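Local coordinates for protein metallo-beta-lactamase 1 (Acinetobacter baumannii, PDB 5MMD) that probably hydrolyses the ring of beta-lactam antibiotics with the help of zinc, giving substituted beta-amino acids and so conferring antibiotic resistance, at residues F46-P51 against G73-H78; T50-S55 against S79-T84; Y134-G139 against R185-K190; V146-S151 against S189-A194. All coordinates share one frame; numbering follows the deposited sequence.

Contact 1 of 4, residues F46-P51 against G73-H78; sequences FIIDTP and GSISTH. With ZN (zinc ion), chain E.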
loop_
_atom_site.group_PDB
_atom_site.type_symbol
_atom_site.label_atom_id
_atom_site.label_comp_id
_atom_site.label_asym_id
_atom_site.label_seq_id
_atom_site.Cartn_x
_atom_site.Cartn_y
_atom_site.Cartn_z
ATOM N N PHE A 46 1.376 -9.609 9.225
ATOM C CA PHE A 46 0.758 -9.473 7.911
ATOM C C PHE A 46 1.490 -8.371 7.167
ATOM O O PHE A 46 1.722 -7.295 7.730
ATOM C CB PHE A 46 -0.727 -9.158 8.019
ATOM C CG PHE A 46 -1.508 -9.644 6.832
ATOM C CD1 PHE A 46 -1.558 -8.908 5.691
ATOM C CD2 PHE A 46 -2.146 -10.865 6.862
ATOM C CE1 PHE A 46 -2.273 -9.365 4.564
ATOM C CE2 PHE A 46 -2.858 -11.325 5.751
ATOM C CZ PHE A 46 -2.891 -10.562 4.605
ATOM N N ILE A 47 1.916 -8.656 5.941
ATOM C CA ILE A 47 2.569 -7.636 5.099
ATOM C C ILE A 47 1.568 -6.854 4.272
ATOM O O ILE A 47 0.766 -7.440 3.522
ATOM C CB ILE A 47 3.563 -8.257 4.161
ATOM C CG1 ILE A 47 4.656 -8.919 4.950
ATOM C CG2 ILE A 47 4.200 -7.190 3.252
ATOM C CD1 ILE A 47 5.423 -9.962 4.173
ATOM N N ILE A 48 1.581 -5.540 4.435
ATOM C CA ILE A 48 0.829 -4.634 3.564
ATOM C C ILE A 48 1.790 -4.002 2.534
ATOM O O ILE A 48 2.569 -3.102 2.856
ATOM C CB ILE A 48 0.108 -3.539 4.345
ATOM C CG1 ILE A 48 -0.838 -4.159 5.386
ATOM C CG2 ILE A 48 -0.640 -2.610 3.374
ATOM C CD1 ILE A 48 -1.570 -3.097 6.286
ATOM N N ASP A 49 1.674 -4.537 1.320
ATOM C CA ASP A 49 2.479 -4.240 0.109
ATOM C C ASP A 49 3.867 -4.836 0.207
ATOM O O ASP A 49 4.523 -4.750 1.249
ATOM C CB ASP A 49 2.521 -2.741 -0.163
ATOM C CG ASP A 49 1.243 -2.268 -0.793
ATOM O OD1 ASP A 49 0.513 -3.150 -1.270
ATOM O OD2 ASP A 49 0.942 -1.065 -0.784
ATOM N N THR A 50 4.286 -5.528 -0.857
ATOM C CA THR A 50 5.616 -6.070 -0.858
ATOM C C THR A 50 6.627 -4.945 -1.067
ATOM O O THR A 50 6.290 -3.862 -1.517
ATOM C CB THR A 50 5.843 -7.128 -1.962
ATOM O OG1 THR A 50 5.991 -6.460 -3.235
ATOM C CG2 THR A 50 4.701 -8.133 -2.039
ATOM N N PRO A 51 7.868 -5.205 -0.700
ATOM C CA PRO A 51 8.965 -4.319 -1.113
ATOM C C PRO A 51 9.106 -4.316 -2.647
ATOM O O PRO A 51 8.493 -5.134 -3.328
ATOM C CB PRO A 51 10.181 -4.937 -0.414
ATOM C CG PRO A 51 9.624 -5.493 0.858
ATOM C CD PRO A 51 8.276 -6.101 0.391
ATOM N N GLY A 73 0.702 -13.746 5.769
ATOM C CA GLY A 73 0.382 -13.398 4.391
ATOM C C GLY A 73 0.723 -11.966 3.987
ATOM O O GLY A 73 1.235 -11.171 4.772
ATOM N N SER A 74 0.406 -11.639 2.747
ATOM C CA SER A 74 0.606 -10.282 2.241
ATOM C C SER A 74 -0.611 -9.847 1.441
ATOM O O SER A 74 -1.291 -10.677 0.815
ATOM C CB SER A 74 1.869 -10.200 1.373
ATOM O OG SER A 74 1.645 -10.842 0.137
ATOM N N ILE A 75 -0.896 -8.552 1.483
ATOM C CA ILE A 75 -1.846 -7.944 0.592
ATOM C C ILE A 75 -1.139 -6.855 -0.258
ATOM O O ILE A 75 -0.312 -6.096 0.264
ATOM C CB ILE A 75 -3.047 -7.348 1.357
ATOM C CG1 ILE A 75 -3.970 -6.654 0.348
ATOM C CG2 ILE A 75 -2.581 -6.412 2.437
ATOM C CD1 ILE A 75 -5.371 -6.736 0.656
ATOM N N SER A 76 -1.453 -6.793 -1.559
ATOM C CA SER A 76 -0.920 -5.717 -2.415
ATOM C C SER A 76 -2.058 -4.769 -2.789
ATOM O O SER A 76 -3.139 -5.213 -3.163
ATOM C CB SER A 76 -0.234 -6.255 -3.659
ATOM O OG SER A 76 0.866 -7.056 -3.321
ATOM N N THR A 77 -1.814 -3.465 -2.661
ATOM C CA THR A 77 -2.911 -2.500 -2.690
ATOM C C THR A 77 -3.134 -1.877 -4.066
ATOM O O THR A 77 -4.127 -1.180 -4.273
ATOM C CB THR A 77 -2.687 -1.379 -1.628
ATOM O OG1 THR A 77 -1.483 -0.647 -1.916
ATOM C CG2 THR A 77 -2.565 -1.984 -0.256
ATOM N N HIS A 78 -2.215 -2.112 -5.003
ATOM C CA HIS A 78 -2.582 -2.016 -6.431
ATOM C C HIS A 78 -1.530 -2.766 -7.224
ATOM O O HIS A 78 -0.587 -3.318 -6.634
ATOM C CB HIS A 78 -2.741 -0.560 -6.913
ATOM C CG HIS A 78 -1.498 0.277 -6.863
ATOM N ND1 HIS A 78 -0.941 0.744 -5.686
ATOM C CD2 HIS A 78 -0.762 0.836 -7.872
ATOM C CE1 HIS A 78 0.110 1.491 -5.969
ATOM N NE2 HIS A 78 0.229 1.576 -7.283
HETATM ZN ZN ZN E . 1.404 2.992 -8.377
HETATM O O HOH W 1 3.075 3.320 -7.784
#
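D49 holds T77 with both carboxylate oxygens. OD1 of D49 accepts the backbone N of T77 at 2.7 Å, a somewhat bent bond, and OD2 of D49 accepts OG1 of T77, also at 2.7 Å; each oxygen uses its syn lone pair. The threonine hydroxyl can reach the acid because chi1 of T77 (62°) turns OG1 back between its own backbone N and carbonyl carbon. The two side chains cross at roughly a right angle, and OD2 of D49 has a further hydrogen-bond partner in the hydroxyl of Y156, so the buried carboxylate is gripped by three bonds. Upstream, strands 44-48 and 70-75 run parallel, their short segments 20° apart, as the two strands of a beta-alpha-beta unit whose helix is 54-66. I47 N donates to G73 O (2.9 Å), I75 N to I47 O, and D49 N to I75 O. The F46 ring spreads over the G73-S74 peptide, with G73 O 3.6 Å above the centre of one face, while its CE1 meets CG2 of I75 at 3.7 Å. On this same side of the sheet I48 and I75 lie alongside each other. S76 gives its OG to the carbonyl oxygen of K83. Next to the clamped T77 comes H78, whose NE2 binds a zinc ion at 2.1 Å together with H80, H140 and a water.

Contact 2 of 4, residues T50-S55 against S79-T84; sequences TPWSES and SHEDKT. With ZN (zinc ion), chain E; ZN (zinc ion), chain C.
T50 meets K83 through the backbone: T50 N donates to K83 O, an oxygen that already accepts S76, at 2.9 Å, approaching from well above the carbonyl plane. P51 contributes little across the contact and carries the chain on to W52, whose indole lies over D82. CB of D82 sits 3.4 Å from CE2 of W52, and CA of D82 stands 3.5 Å from the centroid of the five-membered ring, only 8° off its normal, a CH-pi contact. The carboxylate is turned 47° from the indole plane; chi1 of D82, 54°, folds it over its own backbone, where OD2 of D82 binds one zinc ion at 2.0 Å and OD1 of D82 accepts a bond from the water shared by both zinc ions. Beside the indole, CG of E81 packs near CD1 of W52 at 4.1 Å. H80 binds the other zinc ion through ND1, while its NE2 is held by E174. H78, H80 and D82 form the HxHxD motif; H140 completes the zinc site of the two histidines, and C159 and H201 that of D82, as in dinuclear class B metallo-beta-lactamases.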
loop_
_atom_site.group_PDB
_atom_site.type_symbol
_atom_site.label_atom_id
_atom_site.label_comp_id
_atom_site.label_asym_id
_atom_site.label_seq_id
_atom_site.Cartn_x
_atom_site.Cartn_y
_atom_site.Cartn_z
ATOM N N THR A 50 4.286 -5.528 -0.857
ATOM C CA THR A 50 5.616 -6.070 -0.858
ATOM C C THR A 50 6.627 -4.945 -1.067
ATOM O O THR A 50 6.290 -3.862 -1.517
ATOM C CB THR A 50 5.843 -7.128 -1.962
ATOM O OG1 THR A 50 5.991 -6.460 -3.235
ATOM C CG2 THR A 50 4.701 -8.133 -2.039
ATOM N N PRO A 51 7.868 -5.205 -0.700
ATOM C CA PRO A 51 8.965 -4.319 -1.113
ATOM C C PRO A 51 9.106 -4.316 -2.647
ATOM O O PRO A 51 8.493 -5.134 -3.328
ATOM C CB PRO A 51 10.181 -4.937 -0.414
ATOM C CG PRO A 51 9.624 -5.493 0.858
ATOM C CD PRO A 51 8.276 -6.101 0.391
ATOM N N TRP A 52 9.918 -3.406 -3.167
ATOM C CA TRP A 52 10.104 -3.201 -4.588
ATOM C C TRP A 52 11.012 -4.210 -5.263
ATOM O O TRP A 52 11.389 -4.000 -6.408
ATOM C CB TRP A 52 10.703 -1.813 -4.833
ATOM C CG TRP A 52 10.232 -1.085 -6.037
ATOM C CD1 TRP A 52 9.850 -1.600 -7.241
ATOM C CD2 TRP A 52 10.110 0.335 -6.155
ATOM N NE1 TRP A 52 9.504 -0.585 -8.109
ATOM C CE2 TRP A 52 9.637 0.615 -7.459
ATOM C CE3 TRP A 52 10.363 1.398 -5.281
ATOM C CZ2 TRP A 52 9.418 1.925 -7.920
ATOM C CZ3 TRP A 52 10.121 2.686 -5.716
ATOM C CH2 TRP A 52 9.642 2.944 -7.035
ATOM N N SER A 53 11.386 -5.286 -4.587
ATOM C CA SER A 53 12.264 -6.296 -5.198
ATOM C C SER A 53 12.134 -7.646 -4.509
ATOM O O SER A 53 11.721 -7.727 -3.332
ATOM C CB SER A 53 13.733 -5.845 -5.171
ATOM O OG SER A 53 14.310 -5.931 -3.862
ATOM N N GLU A 54 12.457 -8.699 -5.254
ATOM C CA GLU A 54 12.493 -10.054 -4.710
ATOM C C GLU A 54 13.477 -10.121 -3.549
ATOM O O GLU A 54 13.164 -10.654 -2.468
ATOM C CB GLU A 54 12.877 -11.032 -5.807
ATOM C CG GLU A 54 12.980 -12.454 -5.373
ATOM C CD GLU A 54 13.184 -13.393 -6.542
ATOM O OE1 GLU A 54 12.390 -13.349 -7.513
ATOM O OE2 GLU A 54 14.156 -14.171 -6.469
ATOM N N SER A 55 14.669 -9.571 -3.778
ATOM C CA SER A 55 15.703 -9.558 -2.747
ATOM C C SER A 55 15.166 -8.953 -1.453
ATOM O O SER A 55 15.297 -9.548 -0.380
ATOM C CB SER A 55 16.928 -8.761 -3.205
ATOM O OG SER A 55 17.920 -8.741 -2.172
ATOM N N SER A 79 -1.665 -2.762 -8.554
ATOM C CA SER A 79 -0.855 -3.646 -9.382
ATOM C C SER A 79 0.618 -3.235 -9.589
ATOM O O SER A 79 1.437 -4.098 -9.930
ATOM C CB SER A 79 -1.510 -3.802 -10.773
ATOM O OG SER A 79 -1.449 -2.591 -11.491
ATOM N N HIS A 80 0.962 -1.960 -9.366
ATOM C CA HIS A 80 2.318 -1.468 -9.710
ATOM C C HIS A 80 3.432 -2.222 -8.979
ATOM O O HIS A 80 3.265 -2.731 -7.858
ATOM C CB HIS A 80 2.439 0.029 -9.468
ATOM C CG HIS A 80 1.678 0.858 -10.460
ATOM N ND1 HIS A 80 1.311 2.164 -10.222
ATOM C CD2 HIS A 80 1.227 0.554 -11.701
ATOM C CE1 HIS A 80 0.675 2.633 -11.280
ATOM N NE2 HIS A 80 0.597 1.672 -12.183
ATOM N N GLU A 81 4.542 -2.347 -9.687
ATOM C CA GLU A 81 5.689 -3.122 -9.248
ATOM C C GLU A 81 6.215 -2.726 -7.858
ATOM O O GLU A 81 6.757 -3.575 -7.159
ATOM C CB GLU A 81 6.801 -2.982 -10.267
ATOM C CG GLU A 81 7.963 -3.925 -10.103
ATOM C CD GLU A 81 7.650 -5.373 -10.414
ATOM O OE1 GLU A 81 8.571 -6.188 -10.238
ATOM O OE2 GLU A 81 6.538 -5.709 -10.883
ATOM N N ASP A 82 6.033 -1.468 -7.453
ATOM C CA ASP A 82 6.539 -1.060 -6.143
ATOM C C ASP A 82 5.773 -1.760 -4.998
ATOM O O ASP A 82 6.284 -1.812 -3.902
ATOM C CB ASP A 82 6.545 0.488 -5.943
ATOM C CG ASP A 82 5.210 1.168 -6.199
ATOM O OD1 ASP A 82 4.468 0.683 -7.083
ATOM O OD2 ASP A 82 4.950 2.257 -5.577
ATOM N N LYS A 83 4.608 -2.330 -5.256
ATOM C CA LYS A 83 3.792 -2.967 -4.191
ATOM C C LYS A 83 3.555 -4.470 -4.401
ATOM O O LYS A 83 3.038 -5.166 -3.499
ATOM C CB LYS A 83 2.442 -2.258 -4.098
ATOM C CG LYS A 83 2.472 -0.764 -3.925
ATOM C CD LYS A 83 3.369 -0.278 -2.768
ATOM C CE LYS A 83 3.307 1.251 -2.659
ATOM N NZ LYS A 83 4.307 1.739 -1.723
ATOM N N THR A 84 3.945 -4.968 -5.580
ATOM C CA THR A 84 3.727 -6.345 -5.992
ATOM C C THR A 84 5.002 -7.083 -6.376
ATOM O O THR A 84 4.926 -8.228 -6.785
ATOM C CB THR A 84 2.809 -6.446 -7.225
ATOM O OG1 THR A 84 3.422 -5.752 -8.331
ATOM C CG2 THR A 84 1.402 -5.877 -6.918
HETATM ZN ZN ZN E . 1.404 2.992 -8.377
HETATM ZN ZN ZN C . 3.638 3.739 -5.840
HETATM O O HOH W 2 11.522 -4.945 -8.984
HETATM O O HOH W 1 3.075 3.320 -7.784
#

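Contact 3 of 4, residues Y134-G139 against R185-K190; sequences YYPGGG and RNTISK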
loop_
_atom_site.group_PDB
_atom_site.type_symbol
_atom_site.label_atom_id
_atom_site.label_comp_id
_atom_site.label_asym_id
_atom_site.label_seq_id
_atom_site.Cartn_x
_atom_site.Cartn_y
_atom_site.Cartn_z
ATOM N N TYR A 134 -10.442 -1.416 2.055
ATOM C CA TYR A 134 -11.470 -0.598 1.437
ATOM C C TYR A 134 -11.050 -0.057 0.074
ATOM O O TYR A 134 -9.957 0.501 -0.085
ATOM C CB TYR A 134 -11.814 0.578 2.330
ATOM C CG TYR A 134 -12.749 1.630 1.751
ATOM C CD1 TYR A 134 -14.008 1.309 1.325
ATOM C CD2 TYR A 134 -12.364 2.976 1.693
ATOM C CE1 TYR A 134 -14.875 2.265 0.818
ATOM C CE2 TYR A 134 -13.225 3.948 1.197
ATOM C CZ TYR A 134 -14.493 3.575 0.770
ATOM O OH TYR A 134 -15.394 4.500 0.254
ATOM N N TYR A 135 -11.953 -0.178 -0.884
ATOM C CA TYR A 135 -11.784 0.491 -2.167
ATOM C C TYR A 135 -12.534 1.823 -2.224
ATOM O O TYR A 135 -13.772 1.844 -2.259
ATOM C CB TYR A 135 -12.269 -0.433 -3.273
ATOM C CG TYR A 135 -12.211 0.155 -4.655
ATOM C CD1 TYR A 135 -10.994 0.434 -5.262
ATOM C CD2 TYR A 135 -13.376 0.394 -5.373
ATOM C CE1 TYR A 135 -10.939 0.953 -6.564
ATOM C CE2 TYR A 135 -13.324 0.918 -6.672
ATOM C CZ TYR A 135 -12.097 1.207 -7.235
ATOM O OH TYR A 135 -12.049 1.700 -8.517
ATOM N N PRO A 136 -11.798 2.933 -2.245
ATOM C CA PRO A 136 -12.433 4.249 -2.247
ATOM C C PRO A 136 -12.878 4.693 -3.633
ATOM O O PRO A 136 -13.641 5.641 -3.745
ATOM C CB PRO A 136 -11.329 5.167 -1.701
ATOM C CG PRO A 136 -10.040 4.531 -2.175
ATOM C CD PRO A 136 -10.323 3.028 -2.156
ATOM N N GLY A 137 -12.461 3.977 -4.666
ATOM C CA GLY A 137 -12.730 4.398 -6.027
ATOM C C GLY A 137 -11.393 4.767 -6.641
ATOM O O GLY A 137 -10.360 4.708 -5.967
ATOM N N GLY A 138 -11.397 5.146 -7.922
ATOM C CA GLY A 138 -10.135 5.352 -8.610
ATOM C C GLY A 138 -9.416 6.597 -8.138
ATOM O O GLY A 138 -10.069 7.513 -7.645
ATOM N N GLY A 139 -8.091 6.627 -8.310
ATOM C CA GLY A 139 -7.266 7.784 -7.951
ATOM C C GLY A 139 -5.917 7.675 -8.639
ATOM O O GLY A 139 -5.818 7.873 -9.836
ATOM N N ARG A 185 -12.566 12.104 -0.932
ATOM C CA ARG A 185 -13.675 12.486 -0.088
ATOM C C ARG A 185 -14.266 11.267 0.594
ATOM O O ARG A 185 -14.599 11.340 1.769
ATOM C CB ARG A 185 -14.760 13.192 -0.890
ATOM C CG ARG A 185 -14.386 14.566 -1.411
ATOM C CD ARG A 185 -15.356 14.999 -2.503
ATOM N NE ARG A 185 -14.891 16.176 -3.234
ATOM C CZ ARG A 185 -15.340 16.520 -4.439
ATOM N NH1 ARG A 185 -16.254 15.769 -5.050
ATOM N NH2 ARG A 185 -14.868 17.610 -5.040
ATOM N N ASN A 186 -14.395 10.152 -0.127
ATOM C CA ASN A 186 -14.937 8.924 0.483
ATOM C C ASN A 186 -14.088 8.514 1.685
ATOM O O ASN A 186 -14.605 8.159 2.733
ATOM C CB ASN A 186 -14.989 7.764 -0.530
ATOM C CG ASN A 186 -16.066 7.950 -1.576
ATOM O OD1 ASN A 186 -17.100 8.584 -1.317
ATOM N ND2 ASN A 186 -15.845 7.378 -2.769
ATOM N N THR A 187 -12.777 8.588 1.514
ATOM C CA THR A 187 -11.819 8.135 2.512
ATOM C C THR A 187 -11.811 9.058 3.750
ATOM O O THR A 187 -11.748 8.586 4.903
ATOM C CB THR A 187 -10.417 8.058 1.888
ATOM O OG1 THR A 187 -10.459 7.208 0.721
ATOM C CG2 THR A 187 -9.403 7.527 2.882
ATOM N N ILE A 188 -11.920 10.358 3.511
ATOM C CA ILE A 188 -12.075 11.322 4.595
ATOM C C ILE A 188 -13.348 11.056 5.424
ATOM O O ILE A 188 -13.321 11.168 6.658
ATOM C CB ILE A 188 -12.115 12.761 4.042
ATOM C CG1 ILE A 188 -10.725 13.164 3.530
ATOM C CG2 ILE A 188 -12.649 13.706 5.097
ATOM C CD1 ILE A 188 -10.746 14.328 2.567
ATOM N N SER A 189 -14.454 10.714 4.758
ATOM C CA SER A 189 -15.707 10.423 5.458
ATOM C C SER A 189 -15.653 9.135 6.257
ATOM O O SER A 189 -16.276 9.027 7.321
ATOM C CB SER A 189 -16.872 10.327 4.481
ATOM O OG SER A 189 -17.300 11.624 4.116
ATOM N N LYS A 190 -14.912 8.160 5.740
ATOM C CA LYS A 190 -14.881 6.842 6.349
ATOM C C LYS A 190 -13.942 6.798 7.549
ATOM O O LYS A 190 -14.235 6.104 8.520
ATOM C CB LYS A 190 -14.474 5.787 5.317
ATOM C CG LYS A 190 -14.921 4.374 5.700
ATOM C CD LYS A 190 -14.671 3.425 4.568
ATOM C CE LYS A 190 -14.971 1.965 4.958
ATOM N NZ LYS A 190 -16.402 1.676 5.109
#
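The chain leaving strand 131-134 at Y134 passes beside helix 180-190, coming closest in backbone terms at P136 and N186, whose CA atoms are 6.0 Å apart. The one hydrogen bond between segments 134-139 and 185-190 runs from ND2 of N186 to O of P136, 3.0 Å long and fairly straight at 162°. The oxygen lies almost in the plane of the N186 amide, and the donor lies in the carbonyl plane, so the bond is well aligned for both groups. One turn further along the helix, K190 lays its aliphatic chain across the Y134 ring. CD of K190 is 3.6 Å from the ring centroid, almost directly over the centre, a CH-pi contact. The lysine runs extended until chi4 (72°) bends it, leaving NZ of K190 4.8 Å from the centroid of the Y134 ring in a cation-pi contact, while NZ also forms a salt bridge with E123. At the phenol end, OH of Y134 touches CB of N186 at 3.4 Å, with the ring and amide planes 71° apart. P136 and T187 lie side by side, CB of P136 being 3.3 Å from OG1 of T187, whose hydroxyl bonds back to S183 O within the helix. Across the segments, one neutral hydrogen bond thus works beside a tyrosine face meeting methylenes and a lysine charge that E123 probably helps to balance.

Contact 4 of 4, residues V146-S151 against S189-A194; sequences VVWIPS and SKYPEA
With CG of W148 anti to the backbone N (chi1 176°), the indole reaches out from strand 146-149, and Y191, its CG placed anti to its own carbonyl carbon (chi1 -56°), brings its ring up to meet it. CE1 of Y191 comes to 3.2 Å from CG of W148, and CD1 of Y191 sits 3.3 Å above the indole plane, over the middle of the bicycle. The ring planes are inclined by 40°, neither stacked nor edge-on, and the centroids of the tyrosine ring and the indole's five-membered ring are 4.5 Å apart. On the tyrosine, CD1 and CE1 do most of the touching. The opposite face of the indole has N of P150 near its rim. At the far end of the indole the partner changes: CZ3 of W148 meets CB of A194 at 3.5 Å, with the alanine near the ring plane. V146 adds a lighter contact, CG2 to CE2 of Y191 at 4.2 Å. No hydrogen bond crosses between the segments, and the contact is apolar packing. Y191 is where helix 180-190 gives up its helical geometry, and a type I turn from Y191 to A194 then leads toward strand 196-199. The contact thus packs the end of that helix and its turn against one face of the five-stranded sheet, where L155 of strand 154-158 and Y134 of strand 131-134 also touch V146 and Y191.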
loop_
_atom_site.group_PDB
_atom_site.type_symbol
_atom_site.label_atom_id
_atom_site.label_comp_id
_atom_site.label_asym_id
_atom_site.label_seq_id
_atom_site.Cartn_x
_atom_site.Cartn_y
_atom_site.Cartn_z
ATOM N N VAL A 146 -7.018 0.990 0.108
ATOM C CA VAL A 146 -6.463 1.384 1.410
ATOM C C VAL A 146 -6.737 0.344 2.461
ATOM O O VAL A 146 -7.649 -0.470 2.320
ATOM C CB VAL A 146 -7.004 2.729 1.908
ATOM C CG1 VAL A 146 -6.780 3.827 0.847
ATOM C CG2 VAL A 146 -8.455 2.641 2.293
ATOM N N VAL A 147 -5.916 0.342 3.511
ATOM C CA VAL A 147 -6.035 -0.648 4.574
ATOM C C VAL A 147 -6.029 0.015 5.922
ATOM O O VAL A 147 -5.099 0.758 6.251
ATOM C CB VAL A 147 -4.900 -1.666 4.505
ATOM C CG1 VAL A 147 -5.063 -2.706 5.557
ATOM C CG2 VAL A 147 -4.827 -2.311 3.097
ATOM N N TRP A 148 -7.071 -0.273 6.689
ATOM C CA TRP A 148 -7.347 0.347 7.974
ATOM C C TRP A 148 -7.047 -0.635 9.071
ATOM O O TRP A 148 -7.434 -1.811 8.991
ATOM C CB TRP A 148 -8.784 0.786 8.024
ATOM C CG TRP A 148 -9.334 1.369 9.292
ATOM C CD1 TRP A 148 -10.350 0.838 10.048
ATOM C CD2 TRP A 148 -8.986 2.620 9.911
ATOM N NE1 TRP A 148 -10.653 1.675 11.099
ATOM C CE2 TRP A 148 -9.823 2.767 11.049
ATOM C CE3 TRP A 148 -8.060 3.621 9.622
ATOM C CZ2 TRP A 148 -9.755 3.876 11.896
ATOM C CZ3 TRP A 148 -7.984 4.724 10.481
ATOM C CH2 TRP A 148 -8.843 4.849 11.581
ATOM N N ILE A 149 -6.333 -0.149 10.086
ATOM C CA ILE A 149 -6.065 -0.927 11.275
ATOM C C ILE A 149 -6.909 -0.342 12.412
ATOM O O ILE A 149 -6.498 0.626 13.051
ATOM C CB ILE A 149 -4.595 -0.895 11.656
ATOM C CG1 ILE A 149 -3.731 -1.026 10.399
ATOM C CG2 ILE A 149 -4.297 -1.994 12.700
ATOM C CD1 ILE A 149 -2.264 -1.017 10.690
ATOM N N PRO A 150 -8.087 -0.920 12.656
ATOM C CA PRO A 150 -9.038 -0.205 13.520
ATOM C C PRO A 150 -8.527 -0.080 14.955
ATOM O O PRO A 150 -8.783 0.896 15.675
ATOM C CB PRO A 150 -10.313 -1.062 13.420
ATOM C CG PRO A 150 -9.916 -2.347 12.794
ATOM C CD PRO A 150 -8.681 -2.112 12.024
ATOM N N SER A 151 -7.746 -1.063 15.364
ATOM C CA SER A 151 -7.323 -1.081 16.734
ATOM C C SER A 151 -6.354 0.062 17.058
ATOM O O SER A 151 -6.387 0.575 18.183
ATOM C CB SER A 151 -6.689 -2.417 17.068
ATOM O OG SER A 151 -5.637 -2.650 16.171
ATOM N N SER A 189 -14.454 10.714 4.758
ATOM C CA SER A 189 -15.707 10.423 5.458
ATOM C C SER A 189 -15.653 9.135 6.257
ATOM O O SER A 189 -16.276 9.027 7.321
ATOM C CB SER A 189 -16.872 10.327 4.481
ATOM O OG SER A 189 -17.300 11.624 4.116
ATOM N N LYS A 190 -14.912 8.160 5.740
ATOM C CA LYS A 190 -14.881 6.842 6.349
ATOM C C LYS A 190 -13.942 6.798 7.549
ATOM O O LYS A 190 -14.235 6.104 8.520
ATOM C CB LYS A 190 -14.474 5.787 5.317
ATOM C CG LYS A 190 -14.921 4.374 5.700
ATOM C CD LYS A 190 -14.671 3.425 4.568
ATOM C CE LYS A 190 -14.971 1.965 4.958
ATOM N NZ LYS A 190 -16.402 1.676 5.109
ATOM N N TYR A 191 -12.848 7.568 7.504
ATOM C CA TYR A 191 -11.811 7.472 8.533
ATOM C C TYR A 191 -11.563 8.821 9.231
ATOM O O TYR A 191 -10.449 9.296 9.337
ATOM C CB TYR A 191 -10.537 6.905 7.924
ATOM C CG TYR A 191 -10.779 5.550 7.255
ATOM C CD1 TYR A 191 -11.013 4.420 8.010
ATOM C CD2 TYR A 191 -10.771 5.420 5.871
ATOM C CE1 TYR A 191 -11.245 3.187 7.418
ATOM C CE2 TYR A 191 -10.969 4.194 5.260
ATOM C CZ TYR A 191 -11.224 3.080 6.033
ATOM O OH TYR A 191 -11.448 1.859 5.439
ATOM N N PRO A 192 -12.625 9.425 9.756
ATOM C CA PRO A 192 -12.418 10.740 10.369
ATOM C C PRO A 192 -11.463 10.740 11.584
ATOM O O PRO A 192 -10.901 11.809 11.896
ATOM C CB PRO A 192 -13.835 11.138 10.795
ATOM C CG PRO A 192 -14.536 9.806 11.030
ATOM C CD PRO A 192 -14.000 8.940 9.918
ATOM N N GLU A 193 -11.298 9.597 12.255
ATOM C CA GLU A 193 -10.478 9.533 13.475
ATOM C C GLU A 193 -9.097 8.894 13.217
ATOM O O GLU A 193 -8.398 8.528 14.168
ATOM C CB GLU A 193 -11.210 8.745 14.578
ATOM C CG GLU A 193 -12.078 9.590 15.559
ATOM C CD GLU A 193 -11.429 9.802 16.963
ATOM O OE1 GLU A 193 -11.515 8.899 17.836
ATOM O OE2 GLU A 193 -10.847 10.887 17.207
ATOM N N ALA A 194 -8.696 8.732 11.955
ATOM C CA ALA A 194 -7.371 8.173 11.700
ATOM C C ALA A 194 -6.309 9.008 12.434
ATOM O O ALA A 194 -6.374 10.239 12.430
ATOM C CB ALA A 194 -7.063 8.122 10.235
#

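In the fold
Contacts 1 and 2 come first along the chain and start from the same stretch, sharing T50 and P51; their centres are about 9 Å apart, and together they supply H78, H80 and D82 to the two zinc ions. Contacts 3 and 4 come later, their centres about 10 Å apart; they share S189 and K190, and Y134 N probably bonds V146 O. Contact 1 belongs to the seven-stranded sheet and contact 4 to the five-stranded one; although their centres are about 17 Å apart, I48 and T77 pack on V147 where the sheets face each other in the alpha-beta/beta-alpha sandwich of the family. Contacts 1 and 2 build the zinc site, while 3 and 4 pack helix 180-190 on the five-stranded sheet.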